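Local coordinates for protein phospho-2-dehydro-3-deoxyheptonate aldolase/chorismate mutase (Thermus thermophilus, PDB 2D8D) that probably catalyses chorismate-to-prephenate rearrangement through this type II chorismate mutase domain, the full-length enzyme probably also having 3-deoxy-7-phosphoheptulonate synthase activity, at residues 24-29 / 79-84; 35-38 / 43-46; 56-61 / 69-74. One frame throughout, in Å; residues are numbered along the deposited sequence.

Interaction 1: residues 24-29 / 79-84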
ATOM      1  N   SER B  24      -3.084  -0.638  -7.739  1.00  7.40           N
ATOM      2  CA  SER B  24      -3.981  -0.544  -8.883  1.00  7.65           C
ATOM      3  C   SER B  24      -4.383  -1.932  -9.371  1.00  8.45           C
ATOM      4  O   SER B  24      -5.533  -2.154  -9.747  1.00  8.81           O
ATOM      5  CB  SER B  24      -3.327   0.267 -10.006  1.00  8.65           C
ATOM      6  OG  SER B  24      -3.109   1.611  -9.592  1.00  8.61           O
ATOM      7  N   GLU B  25      -3.437  -2.865  -9.355  1.00  8.01           N
ATOM      8  CA  GLU B  25      -3.726  -4.230  -9.768  1.00  9.02           C
ATOM      9  C   GLU B  25      -4.746  -4.829  -8.800  1.00  8.80           C
ATOM     10  O   GLU B  25      -5.696  -5.499  -9.220  1.00  9.40           O
ATOM     11  CB  GLU B  25      -2.453  -5.072  -9.754  1.00 10.40           C
ATOM     12  CG  GLU B  25      -2.642  -6.458 -10.338  1.00 13.09           C
ATOM     13  CD  GLU B  25      -1.375  -7.283 -10.316  1.00 15.26           C
ATOM     14  OE1 GLU B  25      -0.283  -6.696 -10.180  1.00 16.76           O
ATOM     15  OE2 GLU B  25      -1.471  -8.521 -10.449  1.00 16.82           O
ATOM     16  N   ARG B  26      -4.544  -4.589  -7.506  1.00  8.39           N
ATOM     17  CA  ARG B  26      -5.460  -5.097  -6.491  1.00  8.24           C
ATOM     18  C   ARG B  26      -6.837  -4.493  -6.740  1.00  8.48           C
ATOM     19  O   ARG B  26      -7.861  -5.164  -6.590  1.00  8.89           O
ATOM     20  CB  ARG B  26      -4.986  -4.716  -5.084  1.00  8.04           C
ATOM     21  CG  ARG B  26      -5.724  -5.452  -3.983  1.00  9.07           C
ATOM     22  CD  ARG B  26      -5.310  -4.982  -2.598  1.00  9.84           C
ATOM     23  NE  ARG B  26      -5.818  -5.887  -1.574  1.00  9.93           N
ATOM     24  CZ  ARG B  26      -7.083  -5.939  -1.171  1.00 10.09           C
ATOM     25  NH1 ARG B  26      -7.992  -5.125  -1.690  1.00 11.05           N
ATOM     26  NH2 ARG B  26      -7.447  -6.834  -0.262  1.00 13.43           N
ATOM     27  N   GLY B  27      -6.852  -3.220  -7.112  1.00  8.62           N
ATOM     28  CA  GLY B  27      -8.106  -2.549  -7.379  1.00  9.31           C
ATOM     29  C   GLY B  27      -8.875  -3.199  -8.512  1.00  9.06           C
ATOM     30  O   GLY B  27     -10.092  -3.384  -8.422  1.00  9.55           O
ATOM     31  N   ARG B  28      -8.180  -3.553  -9.587  1.00  8.51           N
ATOM     32  CA  ARG B  28      -8.853  -4.185 -10.713  1.00  8.42           C
ATOM     33  C   ARG B  28      -9.390  -5.560 -10.323  1.00  7.80           C
ATOM     34  O   ARG B  28     -10.465  -5.957 -10.773  1.00  8.91           O
ATOM     35  CB  ARG B  28      -7.911  -4.301 -11.913  1.00  9.63           C
ATOM     36  CG  ARG B  28      -7.462  -2.960 -12.486  1.00 12.19           C
ATOM     37  CD  ARG B  28      -6.865  -3.133 -13.874  1.00 14.14           C
ATOM     38  NE  ARG B  28      -5.762  -4.091 -13.878  1.00 16.20           N
ATOM     39  CZ  ARG B  28      -4.525  -3.814 -13.475  1.00 16.25           C
ATOM     40  NH1 ARG B  28      -4.219  -2.597 -13.040  1.00 15.97           N
ATOM     41  NH2 ARG B  28      -3.596  -4.758 -13.501  1.00 16.99           N
ATOM     42  N   LEU B  29      -8.656  -6.283  -9.483  1.00  7.98           N
ATOM     43  CA  LEU B  29      -9.099  -7.600  -9.045  1.00  8.01           C
ATOM     44  C   LEU B  29     -10.368  -7.507  -8.207  1.00  7.99           C
ATOM     45  O   LEU B  29     -11.317  -8.269  -8.410  1.00  8.28           O
ATOM     46  CB  LEU B  29      -8.001  -8.288  -8.232  1.00  8.85           C
ATOM     47  CG  LEU B  29      -6.805  -8.816  -9.023  1.00  8.95           C
ATOM     48  CD1 LEU B  29      -5.701  -9.223  -8.064  1.00 10.66           C
ATOM     49  CD2 LEU B  29      -7.237  -9.997  -9.882  1.00 12.10           C
ATOM     50  N   LYS B  79     -10.533  -0.587   2.862  1.00 15.54           N
ATOM     51  CA  LYS B  79     -11.580   0.428   2.892  1.00 16.80           C
ATOM     52  C   LYS B  79     -11.728   1.061   1.512  1.00 15.10           C
ATOM     53  O   LYS B  79     -12.840   1.248   1.016  1.00 14.77           O
ATOM     54  CB  LYS B  79     -11.241   1.507   3.925  1.00 18.52           C
ATOM     55  CG  LYS B  79     -12.135   2.736   3.852  1.00 21.00           C
ATOM     56  CD  LYS B  79     -11.940   3.665   5.046  1.00 23.36           C
ATOM     57  CE  LYS B  79     -10.526   4.219   5.126  1.00 25.28           C
ATOM     58  NZ  LYS B  79     -10.379   5.156   6.275  1.00 25.92           N
ATOM     59  N   ALA B  80     -10.596   1.382   0.898  1.00 14.04           N
ATOM     60  CA  ALA B  80     -10.587   1.993  -0.425  1.00 13.75           C
ATOM     61  C   ALA B  80     -11.228   1.063  -1.448  1.00 12.79           C
ATOM     62  O   ALA B  80     -11.852   1.517  -2.408  1.00 13.07           O
ATOM     63  CB  ALA B  80      -9.157   2.321  -0.836  1.00 13.48           C
ATOM     64  N   SER B  81     -11.065  -0.240  -1.232  1.00 14.64           N
ATOM     65  CA  SER B  81     -11.621  -1.252  -2.126  1.00 16.77           C
ATOM     66  C   SER B  81     -13.147  -1.271  -2.090  1.00 17.63           C
ATOM     67  O   SER B  81     -13.795  -1.295  -3.139  1.00 17.05           O
ATOM     68  CB  SER B  81     -11.078  -2.634  -1.757  1.00 17.28           C
ATOM     69  OG  SER B  81      -9.668  -2.675  -1.889  1.00 18.92           O
ATOM     70  N   LEU B  82     -13.721  -1.271  -0.890  1.00 19.30           N
ATOM     71  CA  LEU B  82     -15.176  -1.271  -0.763  1.00 22.75           C
ATOM     72  C   LEU B  82     -15.731  -0.040  -1.456  1.00 24.88           C
ATOM     73  O   LEU B  82     -16.725  -0.111  -2.179  1.00 25.21           O
ATOM     74  CB  LEU B  82     -15.603  -1.263   0.707  1.00 23.19           C
ATOM     75  CG  LEU B  82     -15.892  -2.617   1.357  1.00 24.29           C
ATOM     76  CD1 LEU B  82     -16.415  -2.395   2.766  1.00 24.04           C
ATOM     77  CD2 LEU B  82     -16.920  -3.380   0.531  1.00 24.08           C
ATOM     78  N   ASP B  83     -15.078   1.094  -1.222  1.00 27.20           N
ATOM     79  CA  ASP B  83     -15.489   2.347  -1.830  1.00 30.78           C
ATOM     80  C   ASP B  83     -15.543   2.167  -3.340  1.00 32.74           C
ATOM     81  O   ASP B  83     -16.518   2.547  -3.982  1.00 32.87           O
ATOM     82  CB  ASP B  83     -14.501   3.459  -1.471  1.00 31.41           C
ATOM     83  CG  ASP B  83     -14.820   4.771  -2.162  1.00 32.72           C
ATOM     84  OD1 ASP B  83     -15.960   5.262  -2.008  1.00 33.47           O
ATOM     85  OD2 ASP B  83     -13.933   5.315  -2.855  1.00 33.52           O
ATOM     86  N   LEU B  84     -14.497   1.566  -3.900  1.00 34.77           N
ATOM     87  CA  LEU B  84     -14.419   1.346  -5.338  1.00 37.69           C
ATOM     88  C   LEU B  84     -15.486   0.371  -5.843  1.00 39.63           C
ATOM     89  O   LEU B  84     -16.014   0.542  -6.940  1.00 39.47           O
ATOM     90  CB  LEU B  84     -13.019   0.838  -5.715  1.00 37.68           C
ATOM     91  CG  LEU B  84     -12.624   0.848  -7.197  1.00 37.87           C
ATOM     92  CD1 LEU B  84     -12.714   2.255  -7.746  1.00 37.98           C
ATOM     93  CD2 LEU B  84     -11.206   0.338  -7.359  1.00 38.27           C
TER
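Arg-26 and Ser-81 meet through the end of one long side chain and one short one: Arg-26 NH1 stands 3.0 Å from Ser-81 OG. The hydroxyl lies at the rim of the guanidinium, close to its plane, yet the angle at the hydrogen is too poor for a hydrogen bond. The second touch is apolar against polar, with Leu-84 CD2 resting 4.0 Å from the carbonyl Gly-27 O. Here helix 4-40 offers only backbone. The two helix backbones are closest at Gly-27 and Ser-81, whose CA atoms are 6.5 Å apart, but the interface is small, burying 118 Å² over both sides.

What sets these groups in place lies one shell further out. The Arg-26 side chain starts trans to the peptide nitrogen (chi1 -168°) and runs extended from CG to NE, which carries the guanidinium across to helix 67-84. There the side chain also touches Ile-77 and Phe-78. NE bonds to Asn-16 OD1 of the second subunit, which probably helps to fix the rotation of the group. Ser-81 OG sits beside its own backbone nitrogen (chi1 -61°) and is hydrogen-bonded to Ile-77 O one turn back, so both polar ends have their clear partners away from each other.

The contact thus joins the middle of the long first helix to the last turns of helix 67-84, in the buried part of the all-helical fold. The second subunit also packs against it: Val-12 of that chain lies on Arg-26, and its Pro-64 on Leu-84.

Interaction 2: residues 35-38 / 43-46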
ATOM      1  N   ARG B  35     -18.107  -7.209  -9.364  1.00  8.47           N
ATOM      2  CA  ARG B  35     -19.047  -7.388 -10.462  1.00  9.46           C
ATOM      3  C   ARG B  35     -19.695  -8.764 -10.357  1.00  9.53           C
ATOM      4  O   ARG B  35     -20.897  -8.913 -10.586  1.00 10.23           O
ATOM      5  CB  ARG B  35     -18.324  -7.239 -11.803  1.00 11.39           C
ATOM      6  CG  ARG B  35     -17.845  -5.824 -12.100  1.00 16.45           C
ATOM      7  CD  ARG B  35     -18.971  -4.950 -12.631  1.00 19.33           C
ATOM      8  NE  ARG B  35     -19.302  -5.267 -14.019  1.00 20.76           N
ATOM      9  CZ  ARG B  35     -18.524  -4.982 -15.060  1.00 20.94           C
ATOM     10  NH1 ARG B  35     -17.364  -4.366 -14.878  1.00 22.80           N
ATOM     11  NH2 ARG B  35     -18.905  -5.311 -16.287  1.00 20.15           N
ATOM     12  N   LEU B  36     -18.903  -9.770 -10.005  1.00  9.30           N
ATOM     13  CA  LEU B  36     -19.430 -11.121  -9.858  1.00  9.47           C
ATOM     14  C   LEU B  36     -20.390 -11.199  -8.679  1.00  9.50           C
ATOM     15  O   LEU B  36     -21.438 -11.838  -8.767  1.00 10.59           O
ATOM     16  CB  LEU B  36     -18.293 -12.126  -9.667  1.00  9.81           C
ATOM     17  CG  LEU B  36     -17.466 -12.419 -10.921  1.00 11.71           C
ATOM     18  CD1 LEU B  36     -16.284 -13.302 -10.564  1.00 13.12           C
ATOM     19  CD2 LEU B  36     -18.339 -13.088 -11.972  1.00 16.10           C
ATOM     20  N   GLN B  37     -20.036 -10.550  -7.575  1.00  8.12           N
ATOM     21  CA  GLN B  37     -20.896 -10.567  -6.403  1.00  8.95           C
ATOM     22  C   GLN B  37     -22.231  -9.902  -6.710  1.00  9.04           C
ATOM     23  O   GLN B  37     -23.280 -10.390  -6.299  1.00 10.46           O
ATOM     24  CB  GLN B  37     -20.199  -9.878  -5.230  1.00  9.08           C
ATOM     25  CG  GLN B  37     -18.970 -10.648  -4.760  1.00 10.60           C
ATOM     26  CD  GLN B  37     -18.175  -9.915  -3.709  1.00 10.44           C
ATOM     27  OE1 GLN B  37     -17.973  -8.709  -3.804  1.00 11.08           O
ATOM     28  NE2 GLN B  37     -17.699 -10.645  -2.706  1.00 12.72           N
ATOM     29  N   THR B  38     -22.196  -8.799  -7.448  1.00  9.28           N
ATOM     30  CA  THR B  38     -23.424  -8.102  -7.805  1.00 10.52           C
ATOM     31  C   THR B  38     -24.337  -8.986  -8.646  1.00 11.92           C
ATOM     32  O   THR B  38     -25.536  -9.075  -8.383  1.00 11.95           O
ATOM     33  CB  THR B  38     -23.125  -6.803  -8.581  1.00 10.29           C
ATOM     34  OG1 THR B  38     -22.543  -5.845  -7.691  1.00 11.49           O
ATOM     35  CG2 THR B  38     -24.405  -6.228  -9.182  1.00 12.81           C
ATOM     36  N   PRO B  43     -23.064 -10.251  -1.021  1.00 14.77           N
ATOM     37  CA  PRO B  43     -22.600  -9.010  -0.398  1.00 14.49           C
ATOM     38  C   PRO B  43     -21.159  -8.681  -0.794  1.00 13.66           C
ATOM     39  O   PRO B  43     -20.393  -9.571  -1.158  1.00 15.21           O
ATOM     40  CB  PRO B  43     -22.744  -9.305   1.092  1.00 15.77           C
ATOM     41  CG  PRO B  43     -22.447 -10.771   1.160  1.00 17.20           C
ATOM     42  CD  PRO B  43     -23.231 -11.314  -0.014  1.00 16.29           C
ATOM     43  N   HIS B  44     -20.805  -7.401  -0.731  1.00 12.04           N
ATOM     44  CA  HIS B  44     -19.458  -6.943  -1.068  1.00 12.01           C
ATOM     45  C   HIS B  44     -18.575  -6.898   0.176  1.00 11.86           C
ATOM     46  O   HIS B  44     -17.385  -7.206   0.120  1.00 13.66           O
ATOM     47  CB  HIS B  44     -19.519  -5.544  -1.689  1.00 13.58           C
ATOM     48  CG  HIS B  44     -20.054  -5.523  -3.085  1.00 15.39           C
ATOM     49  ND1 HIS B  44     -20.818  -4.482  -3.572  1.00 17.25           N
ATOM     50  CD2 HIS B  44     -19.905  -6.389  -4.114  1.00 15.65           C
ATOM     51  CE1 HIS B  44     -21.114  -4.711  -4.837  1.00 16.56           C
ATOM     52  NE2 HIS B  44     -20.572  -5.863  -5.192  1.00 15.48           N
ATOM     53  N   TYR B  45     -19.170  -6.501   1.295  1.00 10.50           N
ATOM     54  CA  TYR B  45     -18.454  -6.411   2.562  1.00 10.47           C
ATOM     55  C   TYR B  45     -18.379  -7.791   3.203  1.00  9.75           C
ATOM     56  O   TYR B  45     -19.402  -8.429   3.444  1.00 10.78           O
ATOM     57  CB  TYR B  45     -19.177  -5.424   3.484  1.00 11.26           C
ATOM     58  CG  TYR B  45     -18.679  -5.388   4.912  1.00 11.39           C
ATOM     59  CD1 TYR B  45     -17.327  -5.202   5.203  1.00 11.87           C
ATOM     60  CD2 TYR B  45     -19.568  -5.518   5.976  1.00 12.57           C
ATOM     61  CE1 TYR B  45     -16.875  -5.148   6.521  1.00 12.39           C
ATOM     62  CE2 TYR B  45     -19.130  -5.466   7.294  1.00 13.77           C
ATOM     63  CZ  TYR B  45     -17.785  -5.280   7.559  1.00 12.33           C
ATOM     64  OH  TYR B  45     -17.350  -5.221   8.863  1.00 13.06           O
ATOM     65  N   ASP B  46     -17.158  -8.249   3.470  1.00  9.75           N
ATOM     66  CA  ASP B  46     -16.932  -9.556   4.076  1.00 10.21           C
ATOM     67  C   ASP B  46     -15.889  -9.413   5.182  1.00 10.06           C
ATOM     68  O   ASP B  46     -14.688  -9.540   4.937  1.00  9.23           O
ATOM     69  CB  ASP B  46     -16.433 -10.543   3.015  1.00 12.20           C
ATOM     70  CG  ASP B  46     -16.409 -11.976   3.511  1.00 12.68           C
ATOM     71  OD1 ASP B  46     -16.245 -12.187   4.729  1.00 13.65           O
ATOM     72  OD2 ASP B  46     -16.539 -12.897   2.678  1.00 16.15           O
TER
HETATM   73  O   HOH W   1     -15.836  -9.721  -0.509  1.00 28.50           O
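The loop that follows helix 4-40 and leads into helix 47-60 folds back on the last turns of the first helix, and Gln-37 and His-44 meet across that reversal. Gln-37 OE1 approaches the imidazole at its edge, near the ring plane, and comes to 3.0 Å from His-44 CD2. Lying near that plane, the oxygen makes an edge approach; amide and ring planes are 41° apart. The aliphatic base of the same side chain adds to the contact, with Gln-37 CB 3.7 Å from His-44 CD2. Also at the ring edge, Thr-38 OG1, which hydrogen-bonds to Gly-34 O, lies 3.2 Å from His-44 NE2.

The other half of the amide faces the loop backbone. Gln-37 NE2 lies 3.3 Å from Pro-43 O, but at an angle too poor for a hydrogen bond. Its clear partner is a water, which accepts from Gln-37 NE2 at 3.0 Å and donates to His-44 O at 3.0 Å. Gln-37 reaches these groups with its chain extended beyond CG (chi2 174°). A leucine here would probably leave the bridging water without its donor and the loop carbonyl of His-44 less firmly tied to the helix.

Ile-5 of the second subunit packs on Gln-37. At the end of the loop, Asp-46 caps helix 47-60 through Arg-49 N and forms a salt bridge with Arg-9 of the second subunit.

Chemically, His-44 NE2 hydrogen-bonds to Gly-34 O. A carbonyl can only accept, so NE2 must be the donor; this probably helps to set the ring's rotation, the CD2 edge facing the glutamine oxygen.

Interaction 3: residues 56-61 / 69-74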
ATOM      1  N   TYR B  56      -2.946 -13.323   8.071  1.00  7.80           N
ATOM      2  CA  TYR B  56      -1.724 -13.830   7.466  1.00  7.72           C
ATOM      3  C   TYR B  56      -0.712 -12.726   7.180  1.00  7.28           C
ATOM      4  O   TYR B  56       0.491 -12.972   7.214  1.00  7.98           O
ATOM      5  CB  TYR B  56      -1.997 -14.691   6.207  1.00  8.85           C
ATOM      6  CG  TYR B  56      -2.587 -14.021   4.980  1.00  7.47           C
ATOM      7  CD1 TYR B  56      -3.872 -14.348   4.542  1.00  7.37           C
ATOM      8  CD2 TYR B  56      -1.843 -13.118   4.221  1.00  7.76           C
ATOM      9  CE1 TYR B  56      -4.401 -13.795   3.379  1.00  8.78           C
ATOM     10  CE2 TYR B  56      -2.367 -12.557   3.056  1.00  8.44           C
ATOM     11  CZ  TYR B  56      -3.646 -12.900   2.644  1.00  7.72           C
ATOM     12  OH  TYR B  56      -4.179 -12.323   1.513  1.00  8.50           O
ATOM     13  N   LEU B  57      -1.181 -11.506   6.934  1.00  6.72           N
ATOM     14  CA  LEU B  57      -0.261 -10.408   6.670  1.00  7.34           C
ATOM     15  C   LEU B  57       0.505 -10.045   7.936  1.00  7.72           C
ATOM     16  O   LEU B  57       1.702  -9.754   7.880  1.00  9.35           O
ATOM     17  CB  LEU B  57      -1.020  -9.195   6.125  1.00  7.64           C
ATOM     18  CG  LEU B  57      -1.578  -9.415   4.713  1.00  6.91           C
ATOM     19  CD1 LEU B  57      -2.553  -8.304   4.358  1.00  8.29           C
ATOM     20  CD2 LEU B  57      -0.431  -9.484   3.709  1.00  8.49           C
ATOM     21  N   THR B  58      -0.163 -10.067   9.083  1.00  8.79           N
ATOM     22  CA  THR B  58       0.541  -9.753  10.319  1.00 10.57           C
ATOM     23  C   THR B  58       1.469 -10.912  10.684  1.00  9.43           C
ATOM     24  O   THR B  58       2.573 -10.696  11.175  1.00  9.78           O
ATOM     25  CB  THR B  58      -0.431  -9.470  11.480  1.00 14.60           C
ATOM     26  OG1 THR B  58      -1.334 -10.567  11.630  1.00 15.53           O
ATOM     27  CG2 THR B  58      -1.220  -8.198  11.215  1.00 17.06           C
ATOM     28  N   ALA B  59       1.033 -12.141  10.426  1.00  9.38           N
ATOM     29  CA  ALA B  59       1.854 -13.308  10.725  1.00  9.20           C
ATOM     30  C   ALA B  59       3.135 -13.301   9.895  1.00  9.26           C
ATOM     31  O   ALA B  59       4.208 -13.642  10.389  1.00 10.05           O
ATOM     32  CB  ALA B  59       1.068 -14.586  10.447  1.00 11.03           C
ATOM     33  N   GLU B  60       3.019 -12.886   8.637  1.00  8.20           N
ATOM     34  CA  GLU B  60       4.145 -12.863   7.710  1.00  8.01           C
ATOM     35  C   GLU B  60       4.951 -11.567   7.699  1.00  8.20           C
ATOM     36  O   GLU B  60       5.966 -11.467   7.006  1.00  9.50           O
ATOM     37  CB  GLU B  60       3.628 -13.165   6.302  1.00  8.70           C
ATOM     38  CG  GLU B  60       3.059 -14.571   6.169  1.00  9.18           C
ATOM     39  CD  GLU B  60       2.081 -14.721   5.021  1.00  8.86           C
ATOM     40  OE1 GLU B  60       2.250 -14.040   3.988  1.00  9.58           O
ATOM     41  OE2 GLU B  60       1.146 -15.538   5.150  1.00  8.35           O
ATOM     42  N   ASN B  61       4.507 -10.583   8.474  1.00  8.32           N
ATOM     43  CA  ASN B  61       5.176  -9.289   8.535  1.00  8.32           C
ATOM     44  C   ASN B  61       6.663  -9.441   8.841  1.00  8.82           C
ATOM     45  O   ASN B  61       7.039  -9.913   9.912  1.00 10.39           O
ATOM     46  CB  ASN B  61       4.501  -8.417   9.593  1.00  9.90           C
ATOM     47  CG  ASN B  61       5.188  -7.085   9.772  1.00  9.04           C
ATOM     48  OD1 ASN B  61       5.866  -6.596   8.869  1.00  9.17           O
ATOM     49  ND2 ASN B  61       5.005  -6.480  10.940  1.00 10.60           N
ATOM     50  N   THR B  69       0.771  -1.499  12.649  1.00 12.51           N
ATOM     51  CA  THR B  69       0.889  -0.575  11.525  1.00 13.16           C
ATOM     52  C   THR B  69       0.495  -1.285  10.231  1.00 10.69           C
ATOM     53  O   THR B  69      -0.229  -0.727   9.405  1.00 10.05           O
ATOM     54  CB  THR B  69       2.328  -0.033  11.392  1.00 15.10           C
ATOM     55  OG1 THR B  69       2.657   0.739  12.555  1.00 18.33           O
ATOM     56  CG2 THR B  69       2.457   0.847  10.156  1.00 17.45           C
ATOM     57  N   ILE B  70       0.976  -2.512  10.059  1.00  9.62           N
ATOM     58  CA  ILE B  70       0.637  -3.287   8.872  1.00 10.15           C
ATOM     59  C   ILE B  70      -0.880  -3.472   8.837  1.00 10.08           C
ATOM     60  O   ILE B  70      -1.515  -3.320   7.794  1.00  9.72           O
ATOM     61  CB  ILE B  70       1.342  -4.668   8.889  1.00 10.33           C
ATOM     62  CG1 ILE B  70       2.850  -4.481   8.684  1.00 10.63           C
ATOM     63  CG2 ILE B  70       0.752  -5.582   7.822  1.00 10.72           C
ATOM     64  CD1 ILE B  70       3.224  -3.707   7.427  1.00 11.86           C
ATOM     65  N   ARG B  71      -1.462  -3.784   9.991  1.00 10.33           N
ATOM     66  CA  ARG B  71      -2.904  -3.974  10.087  1.00 11.18           C
ATOM     67  C   ARG B  71      -3.636  -2.688   9.694  1.00 10.91           C
ATOM     68  O   ARG B  71      -4.595  -2.719   8.928  1.00 11.07           O
ATOM     69  CB  ARG B  71      -3.277  -4.375  11.516  1.00 13.44           C
ATOM     70  CG  ARG B  71      -4.753  -4.652  11.740  1.00 18.11           C
ATOM     71  CD  ARG B  71      -5.013  -5.014  13.196  1.00 19.99           C
ATOM     72  NE  ARG B  71      -4.306  -6.229  13.586  1.00 21.90           N
ATOM     73  CZ  ARG B  71      -4.666  -7.456  13.223  1.00 22.43           C
ATOM     74  NH1 ARG B  71      -5.734  -7.639  12.458  1.00 24.47           N
ATOM     75  NH2 ARG B  71      -3.954  -8.501  13.619  1.00 24.70           N
ATOM     76  N   LYS B  72      -3.168  -1.561  10.221  1.00 11.57           N
ATOM     77  CA  LYS B  72      -3.766  -0.260   9.934  1.00 12.36           C
ATOM     78  C   LYS B  72      -3.731   0.068   8.444  1.00 10.52           C
ATOM     79  O   LYS B  72      -4.735   0.476   7.862  1.00 11.54           O
ATOM     80  CB  LYS B  72      -3.020   0.832  10.706  1.00 15.57           C
ATOM     81  CG  LYS B  72      -3.546   2.241  10.470  1.00 18.76           C
ATOM     82  CD  LYS B  72      -2.585   3.294  11.005  1.00 23.03           C
ATOM     83  CE  LYS B  72      -2.313   3.107  12.490  1.00 24.17           C
ATOM     84  NZ  LYS B  72      -3.556   3.185  13.300  1.00 26.61           N
ATOM     85  N   LEU B  73      -2.564  -0.105   7.837  1.00 10.56           N
ATOM     86  CA  LEU B  73      -2.401   0.192   6.421  1.00 10.16           C
ATOM     87  C   LEU B  73      -3.292  -0.678   5.546  1.00  8.37           C
ATOM     88  O   LEU B  73      -3.952  -0.179   4.636  1.00  8.88           O
ATOM     89  CB  LEU B  73      -0.934   0.034   6.017  1.00  9.97           C
ATOM     90  CG  LEU B  73       0.018   1.058   6.645  1.00 10.19           C
ATOM     91  CD1 LEU B  73       1.448   0.717   6.280  1.00 12.94           C
ATOM     92  CD2 LEU B  73      -0.335   2.463   6.167  1.00 11.33           C
ATOM     93  N   PHE B  74      -3.330  -1.977   5.816  1.00  8.62           N
ATOM     94  CA  PHE B  74      -4.173  -2.835   5.004  1.00  8.15           C
ATOM     95  C   PHE B  74      -5.657  -2.563   5.223  1.00  8.45           C
ATOM     96  O   PHE B  74      -6.448  -2.699   4.295  1.00  8.76           O
ATOM     97  CB  PHE B  74      -3.807  -4.304   5.221  1.00  8.33           C
ATOM     98  CG  PHE B  74      -2.676  -4.759   4.337  1.00  9.01           C
ATOM     99  CD1 PHE B  74      -2.909  -5.082   3.002  1.00  8.95           C
ATOM    100  CD2 PHE B  74      -1.370  -4.800   4.815  1.00  9.83           C
ATOM    101  CE1 PHE B  74      -1.858  -5.434   2.153  1.00  9.06           C
ATOM    102  CE2 PHE B  74      -0.312  -5.151   3.973  1.00  9.24           C
ATOM    103  CZ  PHE B  74      -0.560  -5.469   2.639  1.00  9.11           C
TER
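With CG beside its backbone nitrogen and trans to the carbonyl carbon (chi1 -69°), Leu-57 directs its CD1 methyl onto the ring of Phe-74. The methyl sits 3.4 Å from the Phe-74 ring centroid and only 9° off the ring normal, which makes this a centred CH-pi contact; all six ring carbons lie within 3.9 Å of Leu-57 CD1. The leucine chain and the phenyl group run across each other at about a right angle. At the edge of the ring, in its plane, is Ile-70 O.

Thr-58 holds its hydroxyl between the backbone nitrogen and carbonyl carbon, from where OG1 hydrogen-bonds back into its own helix, chiefly to Leu-54 O. That rotation sends the methyl outward, over one face of the Arg-71 guanidinium, with Thr-58 CG2 3.7 Å from Arg-71 NH2. The arginine arrives there through a bend at chi3.

Asn-61 supplies the third touch. Its CG, OD1 and ND2 are each 3.7 Å from Ile-70 CG1, an equal spacing that places the methylene over the face of the amide. The amide is held by the connection that follows and by the start of helix 67-84: OD1 accepts from Gly-63 N, while ND2 donates to Phe-65 O and Asp-67 OD1.

The short helical segments 56-60 and 69-74, parts of helices 47-60 and 67-84, run at 145° with a closest axis approach of 9.5 Å, forming a near-antiparallel helical hairpin that buries 293 Å² here. Leu-20 of the second subunit packs on Leu-57 and Ile-70, and its Ile-19 on Phe-74.

No hydrogen bond crosses between the segments. The chemistry is dispersion and CH-pi attraction, with the polar groups of Thr-58 and Asn-61 bonded to other partners, so cohesion between the segments probably rests on close apolar packing.

All three contacts lie in one chorismate mutase type II domain built from helices 4-40, 47-60 and 67-84. Interaction 1 ties the first helix to the third and closes a loop that encloses the other two, which follow in series: interaction 2 first, then interaction 3. Interactions 1 and 2 share helix 4-40, with centres about 12 Å apart, and touch through Leu-82 CD1 and Tyr-45 CD1 at 3.8 Å. Interaction 3 shares helix 67-84 with interaction 1 but lies across the chain's centre, its centre about 17 Å from that of interaction 1 and about 23 Å from that of interaction 2. Each meets the second subunit, consistent with the intertwined helical dimer of this family.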